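Local coordinates for protein putrescine aminotransferase (Halomonas elongata DSM 2581, PDB 6GWI) that probably catalyses the pyridoxal-5'-phosphate-dependent transfer of an amino group from amines such as putrescine, as a class-III aminotransferase, at residues I144-A149 with A218-E223; N148-S153 with G161-M166; A204-I209 with A247-L252; A222-G227 with A255-C260. All blocks are in the same frame, centred on the assembly; numbering follows the deposited sequence.

Contact 1 (I144-A149 with A218-E223). With PLP (pyridoxal-5'-phosphate), chain D.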
loop_
_atom_site.group_PDB
_atom_site.type_symbol
_atom_site.label_atom_id
_atom_site.label_comp_id
_atom_site.label_asym_id
_atom_site.label_seq_id
_atom_site.Cartn_x
_atom_site.Cartn_y
_atom_site.Cartn_z
ATOM N N ILE B 144 20.283 -8.810 3.176
ATOM C CA ILE B 144 21.280 -7.800 3.507
ATOM C C ILE B 144 20.886 -6.502 2.815
ATOM O O ILE B 144 20.869 -6.424 1.582
ATOM C CB ILE B 144 22.694 -8.230 3.107
ATOM C CG1 ILE B 144 23.079 -9.523 3.824
ATOM C CG2 ILE B 144 23.681 -7.123 3.427
ATOM C CD1 ILE B 144 24.304 -10.190 3.253
ATOM N N GLY B 145 20.556 -5.486 3.613
ATOM C CA GLY B 145 20.430 -4.130 3.141
ATOM C C GLY B 145 21.596 -3.271 3.596
ATOM O O GLY B 145 22.617 -3.760 4.082
ATOM N N ARG B 146 21.420 -1.964 3.446
ATOM C CA ARG B 146 22.454 -1.012 3.815
ATOM C C ARG B 146 21.915 -0.007 4.820
ATOM O O ARG B 146 20.730 0.345 4.807
ATOM C CB ARG B 146 22.998 -0.273 2.586
ATOM C CG ARG B 146 23.598 -1.209 1.544
ATOM C CD ARG B 146 24.173 -0.467 0.345
ATOM N NE ARG B 146 23.188 0.394 -0.302
ATOM C CZ ARG B 146 23.384 1.020 -1.459
ATOM N NH1 ARG B 146 24.527 0.871 -2.115
ATOM N NH2 ARG B 146 22.429 1.787 -1.967
ATOM N N GLU B 147 22.801 0.427 5.710
ATOM C CA GLU B 147 22.491 1.535 6.599
ATOM C C GLU B 147 22.135 2.772 5.783
ATOM O O GLU B 147 22.704 3.024 4.717
ATOM C CB GLU B 147 23.672 1.804 7.530
ATOM C CG GLU B 147 23.818 0.753 8.632
ATOM C CD GLU B 147 22.692 0.833 9.658
ATOM O OE1 GLU B 147 22.018 1.888 9.721
ATOM O OE2 GLU B 147 22.495 -0.140 10.416
ATOM N N ASN B 148 21.163 3.533 6.285
ATOM C CA ASN B 148 20.652 4.736 5.637
ATOM C C ASN B 148 19.953 4.439 4.314
ATOM O O ASN B 148 19.743 5.346 3.501
ATOM C CB ASN B 148 21.763 5.767 5.417
ATOM C CG ASN B 148 21.217 7.148 5.136
ATOM O OD1 ASN B 148 20.207 7.562 5.706
ATOM N ND2 ASN B 148 21.878 7.869 4.240
ATOM N N ALA B 149 19.594 3.183 4.070
ATOM C CA ALA B 149 18.740 2.861 2.942
ATOM C C ALA B 149 17.281 3.126 3.303
ATOM O O ALA B 149 16.891 3.111 4.474
ATOM C CB ALA B 149 18.909 1.401 2.523
ATOM N N ALA B 218 19.718 -14.962 1.643
ATOM C CA ALA B 218 18.757 -15.046 0.552
ATOM C C ALA B 218 18.944 -13.956 -0.495
ATOM O O ALA B 218 18.766 -14.220 -1.689
ATOM C CB ALA B 218 17.328 -14.969 1.104
ATOM N N ALA B 219 19.306 -12.740 -0.092
ATOM C CA ALA B 219 19.304 -11.641 -1.046
ATOM C C ALA B 219 20.058 -10.439 -0.500
ATOM O O ALA B 219 20.192 -10.257 0.713
ATOM C CB ALA B 219 17.869 -11.224 -1.405
ATOM N N PHE B 220 20.539 -9.621 -1.432
ATOM C CA PHE B 220 21.070 -8.288 -1.170
ATOM C C PHE B 220 20.136 -7.276 -1.819
ATOM O O PHE B 220 19.784 -7.419 -2.995
ATOM C CB PHE B 220 22.494 -8.161 -1.718
ATOM C CG PHE B 220 23.046 -6.758 -1.702
ATOM C CD1 PHE B 220 23.239 -6.076 -0.512
ATOM C CD2 PHE B 220 23.402 -6.136 -2.887
ATOM C CE1 PHE B 220 23.761 -4.791 -0.509
ATOM C CE2 PHE B 220 23.924 -4.856 -2.889
ATOM C CZ PHE B 220 24.104 -4.184 -1.699
ATOM N N ILE B 221 19.704 -6.282 -1.048
ATOM C CA ILE B 221 18.775 -5.264 -1.527
ATOM C C ILE B 221 19.457 -3.907 -1.427
ATOM O O ILE B 221 20.076 -3.591 -0.404
ATOM C CB ILE B 221 17.452 -5.288 -0.735
ATOM C CG1 ILE B 221 16.432 -4.334 -1.366
ATOM C CG2 ILE B 221 17.689 -4.919 0.728
ATOM C CD1 ILE B 221 15.045 -4.346 -0.689
ATOM N N ALA B 222 19.340 -3.105 -2.484
ATOM C CA ALA B 222 19.974 -1.796 -2.490
ATOM C C ALA B 222 19.298 -0.887 -3.505
ATOM O O ALA B 222 18.852 -1.345 -4.560
ATOM C CB ALA B 222 21.471 -1.918 -2.807
ATOM N N GLU B 223 19.207 0.395 -3.162
ATOM C CA GLU B 223 18.890 1.422 -4.149
ATOM C C GLU B 223 20.117 1.644 -5.028
ATOM O O GLU B 223 21.226 1.769 -4.497
ATOM C CB GLU B 223 18.501 2.734 -3.462
ATOM C CG GLU B 223 17.374 2.629 -2.436
ATOM C CD GLU B 223 17.353 3.807 -1.469
ATOM O OE1 GLU B 223 16.988 4.930 -1.881
ATOM O OE2 GLU B 223 17.722 3.611 -0.293
HETATM N N1 PLP D . 11.789 2.440 -1.920
HETATM C C2 PLP D . 12.426 3.634 -2.185
HETATM C C2A PLP D . 13.824 3.626 -2.742
HETATM C C3 PLP D . 11.770 4.837 -1.940
HETATM O O3 PLP D . 12.421 6.012 -2.211
HETATM C C4 PLP D . 10.465 4.855 -1.435
HETATM C C4A PLP D . 9.594 6.031 -1.793
HETATM C C5 PLP D . 9.841 3.634 -1.164
HETATM C C6 PLP D . 10.506 2.437 -1.411
HETATM C C5A PLP D . 8.437 3.573 -0.602
HETATM O O4P PLP D . 7.458 3.843 -1.578
HETATM P P PLP D . 5.978 4.245 -1.083
HETATM O O1P PLP D . 5.415 3.127 -0.238
HETATM O O2P PLP D . 5.107 4.497 -2.291
HETATM O O3P PLP D . 6.065 5.502 -0.257
HETATM O O HOH W 1 20.040 1.209 -0.450
HETATM O O HOH W 2 19.687 -1.367 1.029
HETATM O O HOH W 3 18.259 6.361 1.086
#
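Ile-144 is held to the neighbouring strand on both its polar atoms: its N donates to Ala-219 O (2.9 Å, 171° at the hydrogen), and its O accepts from Ile-221 N at 2.9 Å. Two residues further on the strands part, with Arg-146 N 4.4 Å from Ile-221 O, and a water takes over, accepting from that N and donating to that O. The Arg-146 chain, bent at chi3 (-56°), lays one face of its guanidinium over Ala-222 CB, which is small enough to lie 3.8 Å from CZ. Its nitrogens are shared out: NH2 gives a weak bond to Glu-223 O (2.8 Å, 117°) and a better one to a second water (2.9 Å), while NH1 goes to Tyr-238 OH. That water also accepts from Glu-223 N. A third water donates to Asn-148 O and to Glu-223 OE2 (3.1 Å), an oxygen that Tyr-150 N also grips. A leucine in place of Arg-146 would probably leave Glu-223 O, Tyr-238 OH and the second water each short of a partner. Such side-by-side parallel strands, with loops to the cofactor leaving their C-terminal ends, are typical of the large domain of fold-type I PLP enzymes.

Contact 2 (N148-S153 with G161-M166). With PLP (pyridoxal-5'-phosphate), chain D.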
loop_
_atom_site.group_PDB
_atom_site.type_symbol
_atom_site.label_atom_id
_atom_site.label_comp_id
_atom_site.label_asym_id
_atom_site.label_seq_id
_atom_site.Cartn_x
_atom_site.Cartn_y
_atom_site.Cartn_z
ATOM N N ASN B 148 21.163 3.533 6.285
ATOM C CA ASN B 148 20.652 4.736 5.637
ATOM C C ASN B 148 19.953 4.439 4.314
ATOM O O ASN B 148 19.743 5.346 3.501
ATOM C CB ASN B 148 21.763 5.767 5.417
ATOM C CG ASN B 148 21.217 7.148 5.136
ATOM O OD1 ASN B 148 20.207 7.562 5.706
ATOM N ND2 ASN B 148 21.878 7.869 4.240
ATOM N N ALA B 149 19.594 3.183 4.070
ATOM C CA ALA B 149 18.740 2.861 2.942
ATOM C C ALA B 149 17.281 3.126 3.303
ATOM O O ALA B 149 16.891 3.111 4.474
ATOM C CB ALA B 149 18.909 1.401 2.523
ATOM N N TYR B 150 16.471 3.361 2.277
ATOM C CA TYR B 150 15.035 3.521 2.452
ATOM C C TYR B 150 14.326 2.570 1.502
ATOM O O TYR B 150 14.570 2.603 0.291
ATOM C CB TYR B 150 14.582 4.964 2.210
ATOM C CG TYR B 150 13.134 5.162 2.585
ATOM C CD1 TYR B 150 12.767 5.386 3.901
ATOM C CD2 TYR B 150 12.132 5.104 1.626
ATOM C CE1 TYR B 150 11.445 5.550 4.258
ATOM C CE2 TYR B 150 10.801 5.272 1.972
ATOM C CZ TYR B 150 10.466 5.493 3.294
ATOM O OH TYR B 150 9.154 5.662 3.675
ATOM N N HIS B 151 13.480 1.703 2.059
ATOM C CA HIS B 151 12.719 0.743 1.269
ATOM C C HIS B 151 11.241 0.752 1.640
ATOM O O HIS B 151 10.544 -0.236 1.397
ATOM C CB HIS B 151 13.308 -0.659 1.428
ATOM C CG HIS B 151 14.724 -0.770 0.952
ATOM N ND1 HIS B 151 15.080 -0.596 -0.369
ATOM C CD2 HIS B 151 15.874 -1.019 1.621
ATOM C CE1 HIS B 151 16.387 -0.740 -0.494
ATOM N NE2 HIS B 151 16.893 -0.995 0.700
ATOM N N GLY B 152 10.755 1.835 2.234
ATOM C CA GLY B 152 9.342 2.007 2.499
ATOM C C GLY B 152 9.033 2.023 3.985
ATOM O O GLY B 152 9.921 2.051 4.843
ATOM N N SER B 153 7.729 1.998 4.280
ATOM C CA SER B 153 7.241 2.261 5.626
ATOM C C SER B 153 6.263 1.208 6.135
ATOM O O SER B 153 5.682 1.392 7.212
ATOM C CB SER B 153 6.583 3.643 5.682
ATOM O OG SER B 153 6.349 4.033 7.018
ATOM N N GLY B 161 14.841 -1.171 5.312
ATOM C CA GLY B 161 15.541 0.089 5.340
ATOM C C GLY B 161 16.562 0.124 6.455
ATOM O O GLY B 161 16.590 -0.725 7.349
ATOM N N GLY B 162 17.424 1.138 6.384
ATOM C CA GLY B 162 18.491 1.317 7.348
ATOM C C GLY B 162 18.379 2.594 8.158
ATOM O O GLY B 162 19.399 3.170 8.547
ATOM N N MET B 163 17.152 3.049 8.420
ATOM C CA MET B 163 16.913 4.294 9.148
ATOM C C MET B 163 16.710 3.991 10.630
ATOM O O MET B 163 15.668 3.458 11.025
ATOM C CB MET B 163 15.694 5.022 8.581
ATOM C CG MET B 163 15.763 5.285 7.089
ATOM S SD MET B 163 17.110 6.406 6.678
ATOM C CE MET B 163 16.845 6.626 4.922
ATOM N N ALA B 164 17.685 4.370 11.456
ATOM C CA ALA B 164 17.568 4.112 12.888
ATOM C C ALA B 164 16.321 4.735 13.505
ATOM O O ALA B 164 15.674 4.062 14.326
ATOM C CB ALA B 164 18.830 4.602 13.610
ATOM N N PRO B 165 15.930 5.971 13.182
ATOM C CA PRO B 165 14.697 6.516 13.782
ATOM C C PRO B 165 13.446 5.734 13.410
ATOM O O PRO B 165 12.499 5.692 14.206
ATOM C CB PRO B 165 14.647 7.961 13.257
ATOM C CG PRO B 165 16.030 8.259 12.760
ATOM C CD PRO B 165 16.622 6.955 12.327
ATOM N N MET B 166 13.408 5.112 12.226
ATOM C CA MET B 166 12.288 4.242 11.880
ATOM C C MET B 166 12.357 2.938 12.670
ATOM O O MET B 166 11.350 2.479 13.223
ATOM C CB MET B 166 12.286 3.946 10.379
ATOM C CG MET B 166 12.011 5.140 9.480
ATOM S SD MET B 166 11.850 4.653 7.749
ATOM C CE MET B 166 10.218 3.919 7.749
HETATM N N1 PLP D . 11.789 2.440 -1.920
HETATM C C2 PLP D . 12.426 3.634 -2.185
HETATM C C2A PLP D . 13.824 3.626 -2.742
HETATM C C3 PLP D . 11.770 4.837 -1.940
HETATM O O3 PLP D . 12.421 6.012 -2.211
HETATM C C4 PLP D . 10.465 4.855 -1.435
HETATM C C4A PLP D . 9.594 6.031 -1.793
HETATM C C5 PLP D . 9.841 3.634 -1.164
HETATM C C6 PLP D . 10.506 2.437 -1.411
HETATM C C5A PLP D . 8.437 3.573 -0.602
HETATM O O4P PLP D . 7.458 3.843 -1.578
HETATM P P PLP D . 5.978 4.245 -1.083
HETATM O O1P PLP D . 5.415 3.127 -0.238
HETATM O O2P PLP D . 5.107 4.497 -2.291
HETATM O O3P PLP D . 6.065 5.502 -0.257
#
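The loop that carries Tyr-150, His-151 and Gly-152 into the PLP pocket is backed by segment 161-166, whose Met-166 sulfur lies against the Tyr-150 ring. Backbone bonds join the two at one end: Asn-148 N donates to Gly-162 O at 2.9 Å, and Gly-162 N returns a bond to Ala-149 O (2.8 Å, 169°). Glycine suits position 162 because a beta carbon there would collide with Asn-148 N; at Gly-161 it would press on Ala-149 O.

Two flexible methionines fill in around the loop. Met-163, turned back at chi2 (-64°), brings SD to 3.4 Å from Asn-148 OD1 and rests CE 3.9 Å from Tyr-150 CB. The amide's other end, Asn-148 ND2, is hydrogen-bonded to Gly-229 O and Gln-182 OE1. Met-166 SD meets Tyr-150 CE1 at 3.6 Å, a Met-aromatic contact made at the ring's edge, 74° off the normal. Beyond the sulfur, its CE reaches Gly-152 O and, less closely, Ser-153 OG, which Gly-317 N of the second subunit bonds.

Here the fold-type I site takes shape, with an aromatic residue on one face of the cofactor. The Tyr-150 ring stands almost perpendicular to the pyridine and sets an edge on it, CE2 lying 3.4 Å from PLP C4. Gly-152 CA passes PLP C5A at 3.6 Å, and its backbone angles suit glycine, since a side chain would jam against the preceding carbonyl. The His-151 ring turns its CD2 edge to Gly-161 N, while its ND1 bonds Asp-256.

Contact 3 (A204-I209 with A247-L252)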
loop_
_atom_site.group_PDB
_atom_site.type_symbol
_atom_site.label_atom_id
_atom_site.label_comp_id
_atom_site.label_asym_id
_atom_site.label_seq_id
_atom_site.Cartn_x
_atom_site.Cartn_y
_atom_site.Cartn_z
ATOM N N ALA B 204 32.348 -4.887 2.215
ATOM C CA ALA B 204 31.486 -5.036 3.382
ATOM C C ALA B 204 30.368 -6.035 3.122
ATOM O O ALA B 204 29.949 -6.747 4.042
ATOM C CB ALA B 204 30.899 -3.682 3.783
ATOM N N LEU B 205 29.866 -6.097 1.886
ATOM C CA LEU B 205 28.854 -7.092 1.547
ATOM C C LEU B 205 29.404 -8.505 1.704
ATOM O O LEU B 205 28.776 -9.362 2.336
ATOM C CB LEU B 205 28.355 -6.871 0.119
ATOM C CG LEU B 205 27.371 -7.928 -0.383
ATOM C CD1 LEU B 205 26.117 -7.951 0.498
ATOM C CD2 LEU B 205 27.004 -7.691 -1.839
ATOM N N GLU B 206 30.578 -8.770 1.127
ATOM C CA GLU B 206 31.186 -10.086 1.280
ATOM C C GLU B 206 31.387 -10.420 2.753
ATOM O O GLU B 206 31.125 -11.549 3.185
ATOM C CB GLU B 206 32.519 -10.148 0.536
ATOM C CG GLU B 206 33.272 -11.451 0.760
ATOM C CD GLU B 206 34.214 -11.794 -0.379
ATOM O OE1 GLU B 206 34.940 -10.892 -0.846
ATOM O OE2 GLU B 206 34.219 -12.965 -0.815
ATOM N N GLU B 207 31.860 -9.449 3.540
ATOM C CA GLU B 207 32.065 -9.686 4.962
ATOM C C GLU B 207 30.763 -10.100 5.634
ATOM O O GLU B 207 30.734 -11.055 6.419
ATOM C CB GLU B 207 32.627 -8.428 5.628
ATOM C CG GLU B 207 33.997 -8.002 5.121
ATOM C CD GLU B 207 34.387 -6.610 5.584
ATOM O OE1 GLU B 207 33.938 -6.194 6.673
ATOM O OE2 GLU B 207 35.145 -5.930 4.859
ATOM N N LYS B 208 29.666 -9.409 5.320
ATOM C CA LYS B 208 28.397 -9.740 5.953
ATOM C C LYS B 208 27.947 -11.139 5.549
ATOM O O LYS B 208 27.467 -11.915 6.385
ATOM C CB LYS B 208 27.333 -8.718 5.567
ATOM C CG LYS B 208 26.123 -8.731 6.480
ATOM C CD LYS B 208 26.531 -8.115 7.812
ATOM C CE LYS B 208 25.937 -8.779 9.021
ATOM N NZ LYS B 208 26.305 -7.965 10.217
ATOM N N ILE B 209 28.097 -11.474 4.263
ATOM C CA ILE B 209 27.751 -12.806 3.772
ATOM C C ILE B 209 28.509 -13.874 4.551
ATOM O O ILE B 209 27.925 -14.852 5.031
ATOM C CB ILE B 209 28.034 -12.899 2.259
ATOM C CG1 ILE B 209 27.048 -12.016 1.486
ATOM C CG2 ILE B 209 27.975 -14.339 1.767
ATOM C CD1 ILE B 209 27.453 -11.748 0.049
ATOM N N ALA B 247 28.819 -12.434 -7.835
ATOM C CA ALA B 247 29.161 -13.544 -8.716
ATOM C C ALA B 247 29.743 -14.724 -7.952
ATOM O O ALA B 247 29.699 -15.854 -8.451
ATOM C CB ALA B 247 30.158 -13.085 -9.782
ATOM N N LYS B 248 30.314 -14.483 -6.773
ATOM C CA LYS B 248 30.931 -15.545 -5.991
ATOM C C LYS B 248 29.921 -16.323 -5.160
ATOM O O LYS B 248 30.225 -17.444 -4.738
ATOM C CB LYS B 248 32.005 -14.946 -5.077
ATOM C CG LYS B 248 33.237 -14.461 -5.825
ATOM C CD LYS B 248 34.136 -13.580 -4.965
ATOM C CE LYS B 248 34.542 -14.250 -3.664
ATOM N NZ LYS B 248 35.662 -13.517 -3.003
ATOM N N TYR B 249 28.737 -15.758 -4.915
ATOM C CA TYR B 249 27.756 -16.336 -4.006
ATOM C C TYR B 249 26.403 -16.449 -4.692
ATOM O O TYR B 249 26.061 -15.645 -5.562
ATOM C CB TYR B 249 27.641 -15.482 -2.734
ATOM C CG TYR B 249 28.976 -15.300 -2.049
ATOM C CD1 TYR B 249 29.521 -16.311 -1.272
ATOM C CD2 TYR B 249 29.702 -14.126 -2.200
ATOM C CE1 TYR B 249 30.750 -16.156 -0.658
ATOM C CE2 TYR B 249 30.928 -13.960 -1.588
ATOM C CZ TYR B 249 31.449 -14.980 -0.821
ATOM O OH TYR B 249 32.669 -14.816 -0.211
ATOM N N ASP B 250 25.633 -17.462 -4.289
ATOM C CA ASP B 250 24.313 -17.730 -4.868
ATOM C C ASP B 250 23.282 -16.944 -4.061
ATOM O O ASP B 250 22.633 -17.448 -3.142
ATOM C CB ASP B 250 24.026 -19.225 -4.877
ATOM C CG ASP B 250 22.802 -19.577 -5.697
ATOM O OD1 ASP B 250 22.320 -18.709 -6.453
ATOM O OD2 ASP B 250 22.325 -20.727 -5.588
ATOM N N ILE B 251 23.133 -15.675 -4.427
ATOM C CA ILE B 251 22.290 -14.730 -3.704
ATOM C C ILE B 251 21.509 -13.905 -4.714
ATOM O O ILE B 251 22.022 -13.574 -5.786
ATOM C CB ILE B 251 23.169 -13.831 -2.805
ATOM C CG1 ILE B 251 22.337 -12.789 -2.064
ATOM C CG2 ILE B 251 24.256 -13.162 -3.656
ATOM C CD1 ILE B 251 23.171 -11.831 -1.223
ATOM N N LEU B 252 20.263 -13.580 -4.379
ATOM C CA LEU B 252 19.449 -12.757 -5.261
ATOM C C LEU B 252 19.817 -11.287 -5.104
ATOM O O LEU B 252 20.163 -10.822 -4.012
ATOM C CB LEU B 252 17.963 -12.951 -4.963
ATOM C CG LEU B 252 17.396 -14.355 -5.163
ATOM C CD1 LEU B 252 15.959 -14.405 -4.682
ATOM C CD2 LEU B 252 17.471 -14.767 -6.625
#
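Tyr-249, Ile-209 and Glu-206 make most of this contact between helix 194-212 and the chain leaving helix 238-248. The tyrosine ring lies between two aliphatic groups. Over the centre of one face sits Ile-209 CG2, 4.0 Å from the ring centroid and only 12° off the normal, a clear CH-pi contact. On the opposite face, nearer the rim, is CB of Lys-248, the preceding residue. The branched isoleucine suits its place because both arms are used: CG2, anti to the backbone N, covers the ring, while CD1 approaches Tyr-249 CD2 at 4.0 Å and meets Ile-251 CD1 more loosely at 4.5 Å.

Glu-206 works at the ring's edge. With CG anti to the backbone N (chi1 175°) and the chain extended beyond it, its carboxylate reaches the hydroxyl-bearing edge of the ring and stands nearly perpendicular to it, the planes 83° apart, with OE2 lying in the ring plane. That one oxygen takes two donors. Tyr-249 OH donates to Glu-206 OE2 in a very short bond of 2.5 Å, and Lys-248 NZ meets Glu-206 OE2 at 2.7 Å, a salt bridge on the syn lone pair of that oxygen. The two helices flank strand 217-222 in sequence, in the alternating strand-helix pattern of the large domain; Leu-205 and Ile-251 both pack on Phe-220.

Glu-206 OE1 meanwhile lies close to Glu-203 OE1, a like charge that would tend to raise the carboxylates' affinity for a proton. The lysine and the tyrosine hydroxyl are likely to oppose that shift by stabilising negative charge on OE2.

Contact 4 (A222-G227 with A255-C260). With PLP (pyridoxal-5'-phosphate), chain D.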
loop_
_atom_site.group_PDB
_atom_site.type_symbol
_atom_site.label_atom_id
_atom_site.label_comp_id
_atom_site.label_asym_id
_atom_site.label_seq_id
_atom_site.Cartn_x
_atom_site.Cartn_y
_atom_site.Cartn_z
ATOM N N ALA B 222 19.340 -3.105 -2.484
ATOM C CA ALA B 222 19.974 -1.796 -2.490
ATOM C C ALA B 222 19.298 -0.887 -3.505
ATOM O O ALA B 222 18.852 -1.345 -4.560
ATOM C CB ALA B 222 21.471 -1.918 -2.807
ATOM N N GLU B 223 19.207 0.395 -3.162
ATOM C CA GLU B 223 18.890 1.422 -4.149
ATOM C C GLU B 223 20.117 1.644 -5.028
ATOM O O GLU B 223 21.226 1.769 -4.497
ATOM C CB GLU B 223 18.501 2.734 -3.462
ATOM C CG GLU B 223 17.374 2.629 -2.436
ATOM C CD GLU B 223 17.353 3.807 -1.469
ATOM O OE1 GLU B 223 16.988 4.930 -1.881
ATOM O OE2 GLU B 223 17.722 3.611 -0.293
ATOM N N PRO B 224 19.983 1.676 -6.360
ATOM C CA PRO B 224 21.161 2.013 -7.183
ATOM C C PRO B 224 21.818 3.305 -6.735
ATOM O O PRO B 224 23.047 3.381 -6.608
ATOM C CB PRO B 224 20.582 2.116 -8.600
ATOM C CG PRO B 224 19.368 1.248 -8.571
ATOM C CD PRO B 224 18.792 1.413 -7.189
ATOM N N VAL B 225 21.004 4.323 -6.473
ATOM C CA VAL B 225 21.419 5.555 -5.817
ATOM C C VAL B 225 20.443 5.798 -4.674
ATOM O O VAL B 225 19.225 5.719 -4.872
ATOM C CB VAL B 225 21.424 6.751 -6.787
ATOM C CG1 VAL B 225 21.620 8.052 -6.030
ATOM C CG2 VAL B 225 22.506 6.574 -7.836
ATOM N N GLN B 226 20.972 6.088 -3.486
ATOM C CA GLN B 226 20.132 6.317 -2.315
ATOM C C GLN B 226 19.423 7.664 -2.433
ATOM O O GLN B 226 20.072 8.702 -2.606
ATOM C CB GLN B 226 20.983 6.270 -1.050
ATOM C CG GLN B 226 21.522 4.893 -0.710
ATOM C CD GLN B 226 22.715 4.960 0.223
ATOM O OE1 GLN B 226 23.864 4.913 -0.218
ATOM N NE2 GLN B 226 22.452 5.082 1.519
ATOM N N GLY B 227 18.095 7.648 -2.332
ATOM C CA GLY B 227 17.303 8.855 -2.472
ATOM C C GLY B 227 17.012 9.554 -1.160
ATOM O O GLY B 227 17.630 10.575 -0.842
ATOM N N ALA B 255 17.212 -4.698 -6.766
ATOM C CA ALA B 255 17.486 -3.289 -7.024
ATOM C C ALA B 255 16.190 -2.518 -6.793
ATOM O O ALA B 255 15.231 -2.668 -7.557
ATOM C CB ALA B 255 18.017 -3.087 -8.440
ATOM N N ASP B 256 16.152 -1.712 -5.733
ATOM C CA ASP B 256 14.962 -0.923 -5.418
ATOM C C ASP B 256 14.943 0.295 -6.336
ATOM O O ASP B 256 15.717 1.239 -6.143
ATOM C CB ASP B 256 14.953 -0.510 -3.949
ATOM C CG ASP B 256 13.647 0.165 -3.534
ATOM O OD1 ASP B 256 12.934 0.692 -4.413
ATOM O OD2 ASP B 256 13.341 0.187 -2.322
ATOM N N GLU B 257 14.055 0.271 -7.331
ATOM C CA GLU B 257 13.987 1.284 -8.376
ATOM C C GLU B 257 12.853 2.279 -8.156
ATOM O O GLU B 257 12.421 2.941 -9.106
ATOM C CB GLU B 257 13.825 0.617 -9.743
ATOM C CG GLU B 257 14.998 -0.229 -10.169
ATOM C CD GLU B 257 16.124 0.598 -10.751
ATOM O OE1 GLU B 257 15.979 1.837 -10.840
ATOM O OE2 GLU B 257 17.154 0.005 -11.129
ATOM N N VAL B 258 12.345 2.381 -6.927
ATOM C CA VAL B 258 11.174 3.214 -6.673
ATOM C C VAL B 258 11.456 4.671 -7.021
ATOM O O VAL B 258 10.583 5.373 -7.548
ATOM C CB VAL B 258 10.716 3.042 -5.212
ATOM C CG1 VAL B 258 9.673 4.084 -4.833
ATOM C CG2 VAL B 258 10.152 1.638 -5.014
ATOM N N ILE B 259 12.662 5.158 -6.726
ATOM C CA ILE B 259 13.043 6.517 -7.113
ATOM C C ILE B 259 13.777 6.546 -8.451
ATOM O O ILE B 259 13.517 7.419 -9.283
ATOM C CB ILE B 259 13.895 7.172 -6.004
ATOM C CG1 ILE B 259 12.982 7.733 -4.910
ATOM C CG2 ILE B 259 14.788 8.273 -6.586
ATOM C CD1 ILE B 259 13.718 8.331 -3.721
ATOM N N CYS B 260 14.727 5.630 -8.668
ATOM C CA CYS B 260 15.590 5.711 -9.841
ATOM C C CYS B 260 14.882 5.311 -11.128
ATOM O O CYS B 260 15.380 5.620 -12.215
ATOM C CB CYS B 260 16.820 4.818 -9.650
ATOM S SG CYS B 260 17.884 5.287 -8.264
HETATM N N1 PLP D . 11.789 2.440 -1.920
HETATM C C2 PLP D . 12.426 3.634 -2.185
HETATM C C2A PLP D . 13.824 3.626 -2.742
HETATM C C3 PLP D . 11.770 4.837 -1.940
HETATM O O3 PLP D . 12.421 6.012 -2.211
HETATM C C4 PLP D . 10.465 4.855 -1.435
HETATM C C4A PLP D . 9.594 6.031 -1.793
HETATM C C5 PLP D . 9.841 3.634 -1.164
HETATM C C6 PLP D . 10.506 2.437 -1.411
HETATM C C5A PLP D . 8.437 3.573 -0.602
HETATM O O4P PLP D . 7.458 3.843 -1.578
HETATM P P PLP D . 5.978 4.245 -1.083
HETATM O O1P PLP D . 5.415 3.127 -0.238
HETATM O O2P PLP D . 5.107 4.497 -2.291
HETATM O O3P PLP D . 6.065 5.502 -0.257
#
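Ala-222 and Ala-255 pair as a parallel beta bridge, one of whose bonds runs from Asp-256 N to Ala-222 O (3.0 Å, 160°). These are the C-terminal ends of two adjoining strands, where a fold-type I enzyme places its cofactor. Asp-256 has CG anti to the backbone N (chi1 -173°), which carries its OD2 to 2.8 Å from PLP N1, the usual partnership of this family. OD1 accepts from Val-258 N in an Asx turn, while His-151 and Asn-121 bond OD2, so both oxygens are fixed in position. An alanine here would probably leave the pyridine nitrogen and His-151 ND1 without their mate and release the Asx turn. Beneath the ring, on the face away from Tyr-150, Val-258 presses CB and both methyls, CG1 lying 3.6 Å from PLP C4. Pro-224, stiff and lacking an N-H, lays CD 3.3 Å from Asp-256 O, with Cys-260 SG, also near Val-225 CB, alongside. Gly-227 gives its N to Glu-223 OE1 (3.0 Å, 171°). Glycine suits that place, because a beta carbon would strike Ile-259 CD1, the methyl that sits 3.8 Å from Gly-227 CA and 3.1 Å from PLP O3.

How the contacts relate
Contacts 1, 2 and 4 close round one cofactor, and contact 3 joins the two helices that come before and after strand 217-222, on the same sheet. Contacts 1 and 2 share Asn-148 and Ala-149, their centres about 10 Å apart, and are tied where Tyr-150 N meets Glu-223 OE2 at 2.9 Å. Contacts 1 and 4 share Ala-222 and Glu-223, so one strand end serves both. Contact 2 reaches contact 4 through His-151 ND1, 2.7 Å from Asp-256 OD2, a bond that helps position the aspartate at the pyridine nitrogen. Contact 3 touches contact 1 through strand pairing, Phe-220 N lying 2.9 Å from Leu-252 O. Gly-117 and Ser-118 of the same chain, and Thr-319 of the second subunit, also hydrogen-bond PLP.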